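Long-range contact in KmHsv2 (Kluyveromyces marxianus, PDB 3VU4), which probably binds phosphoinositides at membranes as a seven-bladed beta-propeller of the PROPPIN family, related to the autophagy protein Atg18: residues Thr23-Ile35 with Gly308-Val322. Residues are numbered along the deposited sequence; the frame is centred on the assembly and turned at random.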
# COMPACT_ATOMS: atom_id res chain seq x y z
N THR A 23 16.28 -1.42 6.47
CA THR A 23 16.20 -2.72 5.84
C THR A 23 14.77 -3.08 5.45
O THR A 23 14.53 -4.04 4.72
CB THR A 23 16.78 -3.82 6.77
OG1 THR A 23 16.19 -3.72 8.07
CG2 THR A 23 18.29 -3.66 6.89
N ASP A 24 13.82 -2.28 5.93
CA ASP A 24 12.41 -2.48 5.63
C ASP A 24 11.61 -1.40 6.35
O ASP A 24 12.05 -0.88 7.37
CB ASP A 24 11.95 -3.87 6.08
CG ASP A 24 10.61 -4.28 5.47
OD1 ASP A 24 10.39 -3.98 4.28
OD2 ASP A 24 9.80 -4.91 6.17
N TYR A 25 10.46 -1.06 5.78
CA TYR A 25 9.59 -0.05 6.36
C TYR A 25 8.18 -0.31 5.83
O TYR A 25 8.02 -0.82 4.72
CB TYR A 25 10.06 1.36 5.98
CG TYR A 25 10.10 1.64 4.49
CD1 TYR A 25 10.91 0.89 3.63
CD2 TYR A 25 9.33 2.67 3.94
CE1 TYR A 25 10.95 1.16 2.26
CE2 TYR A 25 9.36 2.95 2.57
CZ TYR A 25 10.17 2.19 1.73
OH TYR A 25 10.20 2.45 0.38
N GLU A 26 7.18 0.03 6.62
CA GLU A 26 5.81 -0.22 6.21
C GLU A 26 4.85 0.57 7.10
O GLU A 26 5.18 0.85 8.26
CB GLU A 26 5.53 -1.72 6.32
CG GLU A 26 4.21 -2.18 5.74
CD GLU A 26 4.06 -1.80 4.29
OE1 GLU A 26 3.77 -0.61 4.03
OE2 GLU A 26 4.23 -2.67 3.42
N PHE A 27 3.70 0.95 6.56
CA PHE A 27 2.69 1.71 7.30
C PHE A 27 1.78 0.74 8.04
O PHE A 27 1.69 -0.43 7.68
CB PHE A 27 1.83 2.52 6.33
CG PHE A 27 2.59 3.53 5.55
CD1 PHE A 27 2.79 4.81 6.05
CD2 PHE A 27 3.13 3.20 4.31
CE1 PHE A 27 3.52 5.75 5.33
CE2 PHE A 27 3.86 4.13 3.59
CZ PHE A 27 4.05 5.40 4.10
N ASN A 28 1.10 1.21 9.09
CA ASN A 28 0.17 0.33 9.79
C ASN A 28 -1.13 0.36 8.99
O ASN A 28 -1.32 1.23 8.14
CB ASN A 28 -0.04 0.77 11.24
CG ASN A 28 -0.79 2.09 11.36
OD1 ASN A 28 -1.05 2.78 10.37
ND2 ASN A 28 -1.14 2.44 12.60
N GLN A 29 -2.02 -0.59 9.25
CA GLN A 29 -3.28 -0.73 8.51
C GLN A 29 -4.12 0.52 8.17
O GLN A 29 -4.82 0.51 7.17
CB GLN A 29 -4.17 -1.76 9.21
CG GLN A 29 -3.51 -3.14 9.40
CD GLN A 29 -2.32 -3.11 10.37
OE1 GLN A 29 -2.28 -2.29 11.29
NE2 GLN A 29 -1.37 -4.00 10.17
N ASP A 30 -4.05 1.57 8.97
CA ASP A 30 -4.83 2.78 8.67
C ASP A 30 -3.94 3.96 8.26
O ASP A 30 -4.40 5.10 8.18
CB ASP A 30 -5.70 3.17 9.87
CG ASP A 30 -4.90 3.81 10.99
OD1 ASP A 30 -3.84 3.25 11.36
OD2 ASP A 30 -5.33 4.86 11.50
N GLN A 31 -2.66 3.68 8.01
CA GLN A 31 -1.69 4.69 7.61
C GLN A 31 -1.55 5.88 8.55
O GLN A 31 -1.43 7.01 8.10
CB GLN A 31 -2.00 5.24 6.22
CG GLN A 31 -1.60 4.36 5.09
CD GLN A 31 -2.67 3.39 4.71
OE1 GLN A 31 -2.51 2.61 3.78
NE2 GLN A 31 -3.79 3.44 5.42
N SER A 32 -1.56 5.63 9.85
CA SER A 32 -1.40 6.71 10.80
C SER A 32 -0.02 6.57 11.42
O SER A 32 0.49 7.48 12.08
CB SER A 32 -2.49 6.64 11.87
OG SER A 32 -2.54 5.37 12.49
N CYS A 33 0.60 5.41 11.18
CA CYS A 33 1.93 5.12 11.69
C CYS A 33 2.79 4.41 10.65
O CYS A 33 2.28 3.75 9.74
CB CYS A 33 1.86 4.22 12.93
SG CYS A 33 1.12 4.98 14.37
N LEU A 34 4.10 4.54 10.83
CA LEU A 34 5.08 3.90 9.96
C LEU A 34 6.07 3.19 10.86
O LEU A 34 6.52 3.75 11.85
CB LEU A 34 5.84 4.94 9.13
CG LEU A 34 7.08 4.44 8.37
CD1 LEU A 34 6.66 3.64 7.14
CD2 LEU A 34 7.93 5.63 7.97
N ILE A 35 6.38 1.94 10.54
CA ILE A 35 7.36 1.21 11.33
C ILE A 35 8.53 1.00 10.40
O ILE A 35 8.37 0.77 9.20
CB ILE A 35 6.85 -0.14 11.86
CG1 ILE A 35 7.96 -0.79 12.70
CG2 ILE A 35 6.47 -1.07 10.72
CD1 ILE A 35 7.44 -1.75 13.75
N GLY A 308 13.86 3.18 -3.54
CA GLY A 308 12.46 3.11 -3.92
C GLY A 308 11.70 4.03 -2.99
O GLY A 308 12.27 5.01 -2.50
N CYS A 309 10.43 3.73 -2.74
CA CYS A 309 9.64 4.53 -1.82
C CYS A 309 8.29 3.89 -1.62
O CYS A 309 7.95 2.91 -2.29
CB CYS A 309 9.46 5.97 -2.34
SG CYS A 309 8.45 6.17 -3.85
N LYS A 310 7.54 4.42 -0.66
CA LYS A 310 6.20 3.95 -0.34
C LYS A 310 5.38 5.19 -0.08
O LYS A 310 5.88 6.13 0.54
CB LYS A 310 6.20 3.04 0.89
CG LYS A 310 6.84 1.71 0.61
CD LYS A 310 6.62 0.67 1.69
CE LYS A 310 7.30 -0.63 1.25
NZ LYS A 310 7.19 -1.72 2.25
N ILE A 311 4.15 5.20 -0.56
CA ILE A 311 3.30 6.36 -0.36
C ILE A 311 2.07 6.00 0.45
O ILE A 311 1.73 4.82 0.60
CB ILE A 311 2.90 6.99 -1.71
CG1 ILE A 311 1.97 6.06 -2.49
CG2 ILE A 311 4.15 7.22 -2.56
CD1 ILE A 311 1.74 6.51 -3.92
N ALA A 312 1.42 7.01 1.00
CA ALA A 312 0.22 6.78 1.80
C ALA A 312 -0.57 8.07 1.92
O ALA A 312 -0.02 9.13 2.23
CB ALA A 312 0.60 6.26 3.18
N TRP A 313 -1.87 7.99 1.63
CA TRP A 313 -2.71 9.17 1.76
C TRP A 313 -2.98 9.33 3.24
O TRP A 313 -3.12 8.34 3.96
CB TRP A 313 -4.02 9.00 1.00
CG TRP A 313 -3.86 8.98 -0.49
CD1 TRP A 313 -3.44 7.93 -1.27
CD2 TRP A 313 -4.14 10.06 -1.39
NE1 TRP A 313 -3.46 8.29 -2.59
CE2 TRP A 313 -3.88 9.59 -2.70
CE3 TRP A 313 -4.59 11.37 -1.23
CZ2 TRP A 313 -4.06 10.39 -3.83
CZ3 TRP A 313 -4.77 12.17 -2.35
CH2 TRP A 313 -4.50 11.67 -3.64
N ILE A 314 -3.02 10.56 3.70
CA ILE A 314 -3.28 10.82 5.11
C ILE A 314 -4.57 11.61 5.24
O ILE A 314 -4.97 11.99 6.34
CB ILE A 314 -2.12 11.62 5.76
CG1 ILE A 314 -1.92 12.96 5.05
CG2 ILE A 314 -0.85 10.80 5.70
CD1 ILE A 314 -0.95 13.89 5.76
N SER A 315 -5.22 11.84 4.10
CA SER A 315 -6.47 12.57 4.06
C SER A 315 -7.03 12.42 2.65
O SER A 315 -6.52 11.62 1.86
CB SER A 315 -6.25 14.04 4.35
OG SER A 315 -5.92 14.74 3.16
N GLU A 316 -8.06 13.19 2.34
CA GLU A 316 -8.66 13.11 1.02
C GLU A 316 -7.86 13.88 -0.00
O GLU A 316 -7.97 13.64 -1.21
CB GLU A 316 -10.10 13.63 1.07
CG GLU A 316 -11.01 12.76 1.92
CD GLU A 316 -12.44 13.24 1.97
OE1 GLU A 316 -13.27 12.55 2.61
OE2 GLU A 316 -12.75 14.31 1.39
N SER A 317 -7.03 14.80 0.48
CA SER A 317 -6.22 15.62 -0.41
C SER A 317 -4.70 15.58 -0.16
O SER A 317 -3.93 16.08 -0.99
CB SER A 317 -6.69 17.07 -0.34
OG SER A 317 -6.48 17.60 0.96
N SER A 318 -4.27 15.01 0.96
CA SER A 318 -2.84 14.93 1.26
C SER A 318 -2.30 13.52 1.36
O SER A 318 -3.01 12.60 1.77
CB SER A 318 -2.53 15.67 2.56
OG SER A 318 -2.69 17.06 2.38
N LEU A 319 -1.03 13.35 0.98
CA LEU A 319 -0.38 12.06 1.06
C LEU A 319 1.10 12.24 1.38
O LEU A 319 1.66 13.32 1.18
CB LEU A 319 -0.56 11.30 -0.26
CG LEU A 319 0.05 11.88 -1.53
CD1 LEU A 319 1.47 11.39 -1.65
CD2 LEU A 319 -0.75 11.46 -2.75
N VAL A 320 1.71 11.19 1.91
CA VAL A 320 3.12 11.25 2.25
C VAL A 320 3.92 10.27 1.41
O VAL A 320 3.40 9.25 0.93
CB VAL A 320 3.38 10.90 3.74
CG1 VAL A 320 2.74 11.91 4.64
CG2 VAL A 320 2.87 9.50 4.05
N VAL A 321 5.19 10.59 1.22
CA VAL A 321 6.08 9.74 0.46
C VAL A 321 7.27 9.52 1.38
O VAL A 321 7.83 10.48 1.94
CB VAL A 321 6.54 10.43 -0.84
CG1 VAL A 321 7.61 9.58 -1.53
CG2 VAL A 321 5.33 10.62 -1.76
N VAL A 322 7.63 8.26 1.58
CA VAL A 322 8.75 7.94 2.44
C VAL A 322 9.90 7.35 1.61
O VAL A 322 9.72 6.37 0.87
CB VAL A 322 8.34 6.93 3.53
CG1 VAL A 322 9.53 6.65 4.47
CG2 VAL A 322 7.17 7.49 4.30
O HOH W 1 -3.14 5.05 1.38
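Lys310 reaches from strand 310-313 across to strand 24-27, and its side chain meets a different part of that strand at each step. CB sits at the rim of two aromatic rings, 3.6 Å from Tyr25 CE2 and against the edge of Phe27 at CE2. CG comes nearest the tyrosine ring itself, 3.4 Å from Tyr25 CE2, and CD lies over the ring face, displaced toward its rim, in a CH-pi contact. With every torsion past CG extended, the chain carries CE toward Tyr25 O, still near the ring, and sets NZ above the ring face, 10° off the normal and 4.8 Å from the centroid, a cation-pi arrangement. NZ then donates to Tyr25 O at 2.8 Å, nearly in line with the C=O bond, and forms a salt bridge with Glu26 OE2 whose hydrogen bond is weak. The other oxygen, Glu26 OE1, turns back to accept from the backbone N of Phe27, which helps fix the carboxylate. Were this lysine cut back to an alanine, Tyr25 O would probably lose its ammonium donor and Glu26 OE2 its salt-bridge partner, along with the aliphatic chain packed over that ring face.

The two strands are the innermost of the first and last blades of a seven-bladed beta-propeller, running nearly parallel at 14° with their axes 8.3 Å apart, so side chains rather than backbone bonds join the blades where the ring closes. Further along, Phe27 is clamped: Ala312 CB stands 3.6 Å above the centre of one face and Leu34 CD1 covers the other, while Val322 CG2 approaches CZ obliquely. Leu34 CD2 meets Val322 CG1 tip to tip. Beyond the ring, Gln31 CG, set anti to its carbonyl carbon (chi1 -78°), lies 3.5 Å from Ala312 CB, and a water links Gln31 OE1, weakly, to Trp313 N.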